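Local coordinates for protein Dr hemagglutinin structural subunit (Escherichia coli, PDB 1UT1) that mediates adherence of uropathogenic Escherichia coli to the upper urinary tract as a fimbrial adhesin that binds the Dr blood group antigen, at residues Thr23-Lys27 / Thr132-Tyr137; Phe80-Asp84 / Asn136-Thr140; Leu44-Ile50 / Ile123-Gln129. The protein carries 3 engineered substitutions. One frame throughout, in Å; residues are numbered along the deposited sequence.

Contact 1: Thr23-Lys27 / Thr132-Tyr137. Engineered in segment 23-27: Lys-27 (natural residue Glu). With SO4 (sulfate ion), chain G; EDO (1,2-ethanediol), chain H.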
loop_
_atom_site.group_PDB
_atom_site.type_symbol
_atom_site.label_atom_id
_atom_site.label_comp_id
_atom_site.label_asym_id
_atom_site.label_seq_id
_atom_site.Cartn_x
_atom_site.Cartn_y
_atom_site.Cartn_z
ATOM N N THR A 23 -15.124 -3.043 0.273
ATOM C CA THR A 23 -15.694 -2.152 1.264
ATOM C C THR A 23 -17.212 -2.354 1.265
ATOM O O THR A 23 -17.869 -2.281 0.213
ATOM C CB THR A 23 -15.356 -0.689 0.964
ATOM O OG1 THR A 23 -13.933 -0.509 1.087
ATOM C CG2 THR A 23 -16.093 0.232 1.932
ATOM N N VAL A 24 -17.754 -2.625 2.447
ATOM C CA VAL A 24 -19.188 -2.864 2.621
ATOM C C VAL A 24 -19.801 -1.565 3.178
ATOM O O VAL A 24 -19.231 -0.939 4.071
ATOM C CB VAL A 24 -19.438 -4.034 3.612
ATOM C CG1 VAL A 24 -20.970 -4.193 3.932
ATOM C CG2 VAL A 24 -18.885 -5.334 3.006
ATOM N N THR A 25 -20.897 -1.124 2.577
ATOM C CA THR A 25 -21.548 0.096 3.020
ATOM C C THR A 25 -23.032 -0.113 3.338
ATOM O O THR A 25 -23.594 -1.207 3.095
ATOM C CB THR A 25 -21.434 1.193 1.940
ATOM O OG1 THR A 25 -22.399 0.967 0.892
ATOM C CG2 THR A 25 -20.024 1.224 1.348
ATOM N N GLU A 26 -23.682 0.969 3.794
ATOM C CA GLU A 26 -25.138 0.970 3.909
ATOM C C GLU A 26 -25.690 1.448 2.552
ATOM O O GLU A 26 -24.924 1.741 1.640
ATOM C CB GLU A 26 -25.582 1.934 5.013
ATOM C CG GLU A 26 -25.209 1.508 6.396
ATOM C CD GLU A 26 -25.992 2.255 7.448
ATOM O OE1 GLU A 26 -26.756 3.169 7.079
ATOM O OE2 GLU A 26 -25.801 1.961 8.644
ATOM N N LYS A 27 -27.011 1.555 2.426
ATOM C CA LYS A 27 -27.622 2.053 1.183
ATOM C C LYS A 27 -27.171 3.497 0.839
ATOM O O LYS A 27 -26.936 3.812 -0.327
ATOM C CB LYS A 27 -29.160 2.001 1.296
ATOM C CG LYS A 27 -29.790 0.660 0.966
ATOM C CD LYS A 27 -31.289 0.701 1.180
ATOM C CE LYS A 27 -31.692 0.006 2.507
ATOM N NZ LYS A 27 -33.132 0.216 2.833
ATOM N N THR A 132 -24.021 -7.797 7.201
ATOM C CA THR A 132 -22.599 -7.575 7.445
ATOM C C THR A 132 -22.373 -6.117 7.825
ATOM O O THR A 132 -22.854 -5.226 7.143
ATOM C CB THR A 132 -21.786 -7.889 6.158
ATOM O OG1 THR A 132 -21.949 -9.279 5.849
ATOM C CG2 THR A 132 -20.294 -7.571 6.356
ATOM N N PRO A 133 -21.638 -5.862 8.906
ATOM C CA PRO A 133 -21.387 -4.462 9.300
ATOM C C PRO A 133 -20.564 -3.734 8.221
ATOM O O PRO A 133 -19.598 -4.290 7.673
ATOM C CB PRO A 133 -20.551 -4.587 10.576
ATOM C CG PRO A 133 -20.724 -5.967 11.061
ATOM C CD PRO A 133 -21.027 -6.816 9.841
ATOM N N PRO A 134 -20.874 -2.461 7.984
ATOM C CA PRO A 134 -20.055 -1.672 7.061
ATOM C C PRO A 134 -18.588 -1.628 7.543
ATOM O O PRO A 134 -18.303 -1.579 8.748
ATOM C CB PRO A 134 -20.691 -0.273 7.132
ATOM C CG PRO A 134 -22.169 -0.580 7.444
ATOM C CD PRO A 134 -22.105 -1.747 8.390
ATOM N N GLY A 135 -17.664 -1.723 6.593
ATOM C CA GLY A 135 -16.244 -1.693 6.900
ATOM C C GLY A 135 -15.443 -2.168 5.687
ATOM O O GLY A 135 -15.998 -2.355 4.603
ATOM N N ASN A 136 -14.131 -2.303 5.884
ATOM C CA ASN A 136 -13.204 -2.779 4.844
ATOM C C ASN A 136 -12.826 -4.196 5.165
ATOM O O ASN A 136 -12.407 -4.511 6.284
ATOM C CB ASN A 136 -11.938 -1.899 4.800
ATOM C CG ASN A 136 -12.267 -0.446 4.629
ATOM O OD1 ASN A 136 -12.952 -0.067 3.676
ATOM N ND2 ASN A 136 -11.949 0.352 5.644
ATOM N N TYR A 137 -13.007 -5.064 4.191
ATOM C CA TYR A 137 -12.812 -6.491 4.369
ATOM C C TYR A 137 -11.762 -6.955 3.406
ATOM O O TYR A 137 -11.683 -6.463 2.299
ATOM C CB TYR A 137 -14.135 -7.211 4.070
ATOM C CG TYR A 137 -15.170 -6.986 5.146
ATOM C CD1 TYR A 137 -15.371 -7.935 6.160
ATOM C CD2 TYR A 137 -15.951 -5.828 5.152
ATOM C CE1 TYR A 137 -16.292 -7.702 7.193
ATOM C CE2 TYR A 137 -16.921 -5.607 6.147
ATOM C CZ TYR A 137 -17.024 -6.516 7.207
ATOM O OH TYR A 137 -17.964 -6.300 8.198
HETATM S S SO4 G . -28.989 -0.371 4.922
HETATM O O1 SO4 G . -27.884 -1.031 4.149
HETATM O O2 SO4 G . -30.278 -1.077 4.840
HETATM O O3 SO4 G . -28.600 -0.440 6.372
HETATM O O4 SO4 G . -29.007 1.065 4.557
HETATM C C1 EDO H . -16.469 1.552 5.899
HETATM O O1 EDO H . -15.907 2.545 5.055
HETATM C C2 EDO H . -17.972 1.799 6.002
HETATM O O2 EDO H . -18.577 1.613 4.714
#
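Thr-132 touches Val-24 through methyl groups, CG2 to CG1. Its hydroxyl turns elsewhere and bonds Gln-129 O. Pro-133 contributes mainly its carbonyl oxygen.

Pro-134 meets the other segment with CB near Val-24 O (3.5 Å) and with CG 3.8 Å from Glu-26 CG. Its CA makes a CA-H...O contact with Val-24 O. Gly-135 forms the antiparallel hydrogen-bonded pair with Val-24. Val-24 N reaches Gly-135 O at 2.8 Å, almost in line with the carbonyl bond. The return bond, Gly-135 N to Val-24 O, is longer and more bent. Val-24 O also accepts O2 of an ethanediol at 2.7 Å; Gly-15 O of the second subunit binds the same diol.

Asn-136 pairs with Thr-23 without backbone bonds. The two side chains lie side by side and point the same way. Thr-23 OG1 donates to Asn-136 OD1 at 2.8 Å, in the carbonyl plane. A chi1 of -65° sets OG1 beside its own backbone N, where it can reach Asn-136 OD1.

Val-24 CG2 lies obliquely to the Tyr-137 ring, 3.7 Å from Tyr-137 CD2. Tyr-137 OH donates to Pro-133 O over 2.6 Å. The bond uses a lone pair of the oxygen, which also lies in the ring plane, at its edge. Beyond the pairing, the backbone N of Lys-27, an engineered residue, bonds sulfate O4, and Arg-41 NH2 holds the same ion. Sulfate and diol probably come from the crystallisation liquor. Glu-26 N bonds Ser-14 OG of the second subunit.

Strands 16-25 and 135-147 thus pair antiparallel at their ends. The Thr-23 hydroxyl and Asn-136 amide oxygen satisfy each other on one face, while Val-24 and Tyr-137 fill the opposite one.

Contact 2: Phe80-Asp84 / Asn136-Thr140. With EDO (1,2-ethanediol), chain I.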
loop_
_atom_site.group_PDB
_atom_site.type_symbol
_atom_site.label_atom_id
_atom_site.label_comp_id
_atom_site.label_asym_id
_atom_site.label_seq_id
_atom_site.Cartn_x
_atom_site.Cartn_y
_atom_site.Cartn_z
ATOM N N PHE A 80 -13.050 -16.727 4.959
ATOM C CA PHE A 80 -13.831 -15.491 5.053
ATOM C C PHE A 80 -12.931 -14.312 4.843
ATOM O O PHE A 80 -11.736 -14.365 5.196
ATOM C CB PHE A 80 -14.549 -15.367 6.428
ATOM C CG PHE A 80 -13.731 -15.868 7.599
ATOM C CD1 PHE A 80 -12.832 -15.027 8.251
ATOM C CD2 PHE A 80 -13.848 -17.195 8.027
ATOM C CE1 PHE A 80 -12.043 -15.497 9.322
ATOM C CE2 PHE A 80 -13.021 -17.698 9.066
ATOM C CZ PHE A 80 -12.144 -16.836 9.721
ATOM N N LEU A 81 -13.478 -13.256 4.248
ATOM C CA LEU A 81 -12.806 -11.964 4.275
ATOM C C LEU A 81 -12.967 -11.500 5.720
ATOM O O LEU A 81 -13.936 -11.854 6.384
ATOM C CB LEU A 81 -13.485 -10.946 3.360
ATOM C CG LEU A 81 -13.029 -10.982 1.899
ATOM C CD1 LEU A 81 -13.605 -12.204 1.263
ATOM C CD2 LEU A 81 -13.525 -9.708 1.174
ATOM N N ILE A 82 -12.009 -10.717 6.192
ATOM C CA ILE A 82 -12.028 -10.240 7.568
ATOM C C ILE A 82 -11.965 -8.713 7.583
ATOM O O ILE A 82 -11.313 -8.110 6.742
ATOM C CB ILE A 82 -10.845 -10.853 8.389
ATOM C CG1 ILE A 82 -11.080 -10.653 9.911
ATOM C CG2 ILE A 82 -9.500 -10.277 7.941
ATOM C CD1 ILE A 82 -12.219 -11.538 10.501
ATOM N N SER A 83 -12.689 -8.088 8.513
ATOM C CA SER A 83 -12.659 -6.617 8.629
ATOM C C SER A 83 -11.267 -6.123 9.094
ATOM O O SER A 83 -10.462 -6.888 9.642
ATOM C CB SER A 83 -13.741 -6.133 9.608
ATOM O OG SER A 83 -13.554 -6.715 10.888
ATOM N N ASP A 84 -11.009 -4.835 8.893
ATOM C CA ASP A 84 -9.734 -4.229 9.286
ATOM C C ASP A 84 -9.420 -4.471 10.792
ATOM O O ASP A 84 -8.267 -4.683 11.162
ATOM C CB ASP A 84 -9.779 -2.730 9.015
ATOM C CG ASP A 84 -9.426 -2.388 7.590
ATOM O OD1 ASP A 84 -9.221 -3.314 6.782
ATOM O OD2 ASP A 84 -9.537 -1.197 7.242
ATOM N N ASN A 136 -14.131 -2.303 5.884
ATOM C CA ASN A 136 -13.204 -2.779 4.844
ATOM C C ASN A 136 -12.826 -4.196 5.165
ATOM O O ASN A 136 -12.407 -4.511 6.284
ATOM C CB ASN A 136 -11.938 -1.899 4.800
ATOM C CG ASN A 136 -12.267 -0.446 4.629
ATOM O OD1 ASN A 136 -12.952 -0.067 3.676
ATOM N ND2 ASN A 136 -11.949 0.352 5.644
ATOM N N TYR A 137 -13.007 -5.064 4.191
ATOM C CA TYR A 137 -12.812 -6.491 4.369
ATOM C C TYR A 137 -11.762 -6.955 3.406
ATOM O O TYR A 137 -11.683 -6.463 2.299
ATOM C CB TYR A 137 -14.135 -7.211 4.070
ATOM C CG TYR A 137 -15.170 -6.986 5.146
ATOM C CD1 TYR A 137 -15.371 -7.935 6.160
ATOM C CD2 TYR A 137 -15.951 -5.828 5.152
ATOM C CE1 TYR A 137 -16.292 -7.702 7.193
ATOM C CE2 TYR A 137 -16.921 -5.607 6.147
ATOM C CZ TYR A 137 -17.024 -6.516 7.207
ATOM O OH TYR A 137 -17.964 -6.300 8.198
ATOM N N THR A 138 -10.987 -7.949 3.826
ATOM C CA THR A 138 -9.851 -8.409 3.025
ATOM C C THR A 138 -9.703 -9.934 3.108
ATOM O O THR A 138 -9.899 -10.530 4.192
ATOM C CB THR A 138 -8.498 -7.728 3.580
ATOM O OG1 THR A 138 -8.661 -6.297 3.669
ATOM C CG2 THR A 138 -7.328 -8.017 2.669
ATOM N N LEU A 139 -9.286 -10.544 1.987
ATOM C CA LEU A 139 -8.939 -11.959 1.942
ATOM C C LEU A 139 -7.586 -12.034 1.236
ATOM O O LEU A 139 -7.429 -11.531 0.121
ATOM C CB LEU A 139 -9.953 -12.796 1.164
ATOM C CG LEU A 139 -9.465 -14.209 0.786
ATOM C CD1 LEU A 139 -9.259 -15.064 2.029
ATOM C CD2 LEU A 139 -10.490 -14.878 -0.139
ATOM N N THR A 140 -6.591 -12.589 1.916
ATOM C CA THR A 140 -5.243 -12.637 1.355
ATOM C C THR A 140 -4.844 -14.096 1.067
ATOM O O THR A 140 -5.004 -14.971 1.935
ATOM C CB THR A 140 -4.258 -12.000 2.348
ATOM O OG1 THR A 140 -4.624 -10.625 2.561
ATOM C CG2 THR A 140 -2.849 -12.059 1.805
HETATM C C1 EDO I . -16.428 -3.475 10.659
HETATM O O1 EDO I . -15.488 -4.199 11.463
HETATM C C2 EDO I . -17.465 -2.804 11.591
HETATM O O2 EDO I . -16.798 -2.234 12.736
HETATM O O HOH W 1 -9.486 -6.014 6.230
#
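Ile-82 and Thr-138 form the antiparallel hydrogen-bonded pair at the centre. Ile-82 N reaches Thr-138 O, and Thr-138 N returns to Ile-82 O, each at 2.9 Å. Next to it, Ser-83 lays its CB over one face of the Tyr-137 ring, 4.2 Å from the centroid and 26° off the normal, a CH-pi contact. The carbonyl oxygen of Leu-81 lies at the ring edge. Leu-81 crosses Leu-139 at about a right angle, its CG 3.6 Å from Leu-139 CB.

Just past the end of strand 78-83, Asp-84 OD2 takes Asn-136 ND2 at 3.3 Å, from above the carboxylate plane. The two flat groups are turned 42° apart. A water is hydrogen-bonded to Ile-82 O, Asp-84 OD1 and Thr-138 OG1 and bridges the two segments.

Further out, the other polar ends of Asn-136 and Tyr-137 are occupied on the Thr-23 and Pro-133 side. Ser-83 OG accepts a bond from Asp-88 N; its bond to an ethanediol is weak. The backbones of Tyr-137 and Leu-139 also bond strand 16-25. Strand 135-147 thus runs antiparallel between strands 78-83 and 16-25, consistent with the immunoglobulin-like beta-sandwich of fimbrial subunits.

Contact 3: Leu44-Ile50 / Ile123-Gln129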
loop_
_atom_site.group_PDB
_atom_site.type_symbol
_atom_site.label_atom_id
_atom_site.label_comp_id
_atom_site.label_asym_id
_atom_site.label_seq_id
_atom_site.Cartn_x
_atom_site.Cartn_y
_atom_site.Cartn_z
ATOM N N LEU A 44 -24.844 -8.260 -0.589
ATOM C CA LEU A 44 -24.162 -9.442 -0.121
ATOM C C LEU A 44 -25.096 -10.642 -0.092
ATOM O O LEU A 44 -25.232 -11.306 0.918
ATOM C CB LEU A 44 -23.493 -9.204 1.235
ATOM C CG LEU A 44 -22.498 -8.017 1.221
ATOM C CD1 LEU A 44 -21.975 -7.786 2.661
ATOM C CD2 LEU A 44 -21.341 -8.327 0.277
ATOM N N THR A 45 -25.706 -10.912 -1.244
ATOM C CA THR A 45 -26.626 -12.036 -1.388
ATOM C C THR A 45 -25.858 -13.338 -1.647
ATOM O O THR A 45 -24.634 -13.337 -1.851
ATOM C CB THR A 45 -27.625 -11.769 -2.511
ATOM O OG1 THR A 45 -26.920 -11.616 -3.752
ATOM C CG2 THR A 45 -28.418 -10.488 -2.213
ATOM N N ASP A 46 -26.553 -14.466 -1.522
ATOM C CA ASP A 46 -25.895 -15.763 -1.651
ATOM C C ASP A 46 -25.242 -15.910 -3.032
ATOM O O ASP A 46 -25.871 -15.623 -4.071
ATOM C CB ASP A 46 -26.892 -16.886 -1.425
ATOM C CG ASP A 46 -26.227 -18.257 -1.346
ATOM O OD1 ASP A 46 -26.953 -19.270 -1.532
ATOM O OD2 ASP A 46 -25.025 -18.339 -1.033
ATOM N N ALA A 47 -23.972 -16.304 -3.019
ATOM C CA ALA A 47 -23.151 -16.447 -4.234
ATOM C C ALA A 47 -22.757 -15.145 -4.945
ATOM O O ALA A 47 -22.225 -15.179 -6.076
ATOM C CB ALA A 47 -23.786 -17.471 -5.227
ATOM N N ALA A 48 -23.014 -13.987 -4.323
ATOM C CA ALA A 48 -22.631 -12.733 -4.954
ATOM C C ALA A 48 -21.121 -12.749 -5.127
ATOM O O ALA A 48 -20.388 -13.158 -4.223
ATOM C CB ALA A 48 -23.043 -11.570 -4.140
ATOM N N PRO A 49 -20.645 -12.309 -6.285
ATOM C CA PRO A 49 -19.207 -12.369 -6.539
ATOM C C PRO A 49 -18.484 -11.258 -5.810
ATOM O O PRO A 49 -18.933 -10.125 -5.773
ATOM C CB PRO A 49 -19.118 -12.161 -8.059
ATOM C CG PRO A 49 -20.339 -11.277 -8.371
ATOM C CD PRO A 49 -21.391 -11.622 -7.373
ATOM N N ILE A 50 -17.403 -11.625 -5.148
ATOM C CA ILE A 50 -16.528 -10.638 -4.501
ATOM C C ILE A 50 -15.458 -10.227 -5.499
ATOM O O ILE A 50 -15.269 -9.038 -5.740
ATOM C CB ILE A 50 -15.912 -11.172 -3.212
ATOM C CG1 ILE A 50 -17.012 -11.516 -2.194
ATOM C CG2 ILE A 50 -14.963 -10.106 -2.591
ATOM C CD1 ILE A 50 -17.773 -10.317 -1.691
ATOM N N ILE A 123 -14.150 -15.790 -5.970
ATOM C CA ILE A 123 -14.447 -15.701 -4.537
ATOM C C ILE A 123 -15.916 -15.221 -4.479
ATOM O O ILE A 123 -16.244 -14.179 -5.084
ATOM C CB ILE A 123 -13.588 -14.619 -3.875
ATOM C CG1 ILE A 123 -12.079 -14.876 -4.108
ATOM C CG2 ILE A 123 -13.906 -14.545 -2.363
ATOM C CD1 ILE A 123 -11.591 -16.267 -3.644
ATOM N N TYR A 124 -16.785 -15.963 -3.774
ATOM C CA TYR A 124 -18.222 -15.634 -3.750
ATOM C C TYR A 124 -18.742 -15.627 -2.335
ATOM O O TYR A 124 -18.331 -16.434 -1.503
ATOM C CB TYR A 124 -19.009 -16.716 -4.530
ATOM C CG TYR A 124 -18.483 -16.959 -5.924
ATOM C CD1 TYR A 124 -18.940 -16.186 -7.002
ATOM C CD2 TYR A 124 -17.429 -17.841 -6.141
ATOM C CE1 TYR A 124 -18.451 -16.402 -8.293
ATOM C CE2 TYR A 124 -16.923 -18.072 -7.447
ATOM C CZ TYR A 124 -17.449 -17.332 -8.510
ATOM O OH TYR A 124 -16.913 -17.494 -9.786
ATOM N N VAL A 125 -19.749 -14.807 -2.091
ATOM C CA VAL A 125 -20.388 -14.795 -0.766
ATOM C C VAL A 125 -21.023 -16.176 -0.512
ATOM O O VAL A 125 -21.706 -16.718 -1.366
ATOM C CB VAL A 125 -21.461 -13.667 -0.701
ATOM C CG1 VAL A 125 -22.290 -13.764 0.593
ATOM C CG2 VAL A 125 -20.773 -12.286 -0.797
ATOM N N ASP A 126 -20.750 -16.764 0.648
ATOM C CA ASP A 126 -21.313 -18.088 0.979
ATOM C C ASP A 126 -22.480 -17.913 1.975
ATOM O O ASP A 126 -22.249 -17.764 3.166
ATOM C CB ASP A 126 -20.237 -18.982 1.624
ATOM C CG ASP A 126 -20.768 -20.392 1.959
ATOM O OD1 ASP A 126 -21.870 -20.774 1.470
ATOM O OD2 ASP A 126 -20.150 -21.061 2.803
ATOM N N GLY A 127 -23.705 -17.934 1.466
ATOM C CA GLY A 127 -24.904 -17.724 2.294
ATOM C C GLY A 127 -25.155 -16.215 2.347
ATOM O O GLY A 127 -24.199 -15.431 2.423
ATOM N N GLN A 128 -26.422 -15.804 2.222
ATOM C CA GLN A 128 -26.748 -14.378 2.230
ATOM C C GLN A 128 -26.222 -13.765 3.516
ATOM O O GLN A 128 -26.388 -14.334 4.620
ATOM C CB GLN A 128 -28.265 -14.123 2.023
ATOM C CG GLN A 128 -29.130 -14.398 3.230
ATOM C CD GLN A 128 -29.165 -13.207 4.197
ATOM O OE1 GLN A 128 -28.661 -12.132 3.882
ATOM N NE2 GLN A 128 -29.758 -13.407 5.392
ATOM N N GLN A 129 -25.487 -12.660 3.376
ATOM C CA GLN A 129 -24.905 -11.990 4.548
ATOM C C GLN A 129 -25.201 -10.497 4.506
ATOM O O GLN A 129 -24.307 -9.647 4.641
ATOM C CB GLN A 129 -23.402 -12.306 4.664
ATOM C CG GLN A 129 -23.146 -13.745 5.123
ATOM C CD GLN A 129 -21.703 -14.194 4.907
ATOM O OE1 GLN A 129 -20.833 -13.904 5.714
ATOM N NE2 GLN A 129 -21.455 -14.924 3.822
#
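Tyr-124 has the backbone oxygen of Ala-47 at its ring edge, near the plane and 3.6 Å from CD1. Pro-49 CA comes to the same ring obliquely, and Arg-95 makes a cation-pi contact with it. The carboxylate of Asp-46 is met from above its plane by Gly-127 N, which donates to OD2 at 2.9 Å. With CG anti to the backbone N (chi1 -172°), this carboxylate reaches the loop at Gly-127. The amide of Gln-129 donates in its own plane, NE2 to Gly-127 O at 3.1 Å; its OE1 accepts from Tyr-91 N.

The contact joins the start of strand 49-58 to the end of strand 118-125, which run antiparallel, and continues into the loops beside them. Thr-45 to Ala-48 make a type II beta turn. Ile-50 N bonds Ile-123 O, Val-125 N bonds Ala-48 O, and Ala-47 N bonds Val-125 O. At the far end Gln-129 N meets Leu-44 O at 2.8 Å, very straight at 168°.

Val-125 points its side chain at segment 44-50. Its CG1 lies 3.4 Å from Thr-45 O, while CG2 meets Ile-50 CD1 at 3.7 Å and also touches Ala-48 CB and Leu-44 CD2. Leu-44 and Ile-50 each cross Val-125 at about a right angle. Behind them, both also pack on Leu-22 of strand 16-25.

In the fold
Contacts 1 and 2 share Asn-136 and Tyr-137, so strand 135-147 is paired with strand 16-25 in one and strand 78-83 in the other. Their centres are 11 Å apart. Contact 3 lies about 14 Å from each, between centres. It meets contact 1 where Leu-44 CD1 packs on Thr-132 CB at 3.5 Å and on Val-24 CG1 at 3.9 Å. It meets contact 2 where Leu-139 CD2 approaches Ile-123 CD1 at 3.9 Å, and Leu-81 CD2 touches Ile-50 CG2. These packing contacts join the three. Segments 23-27 and 44-50 both fall within the predicted receptor-binding region, residues 10-63. Contact 1 also borders the second subunit.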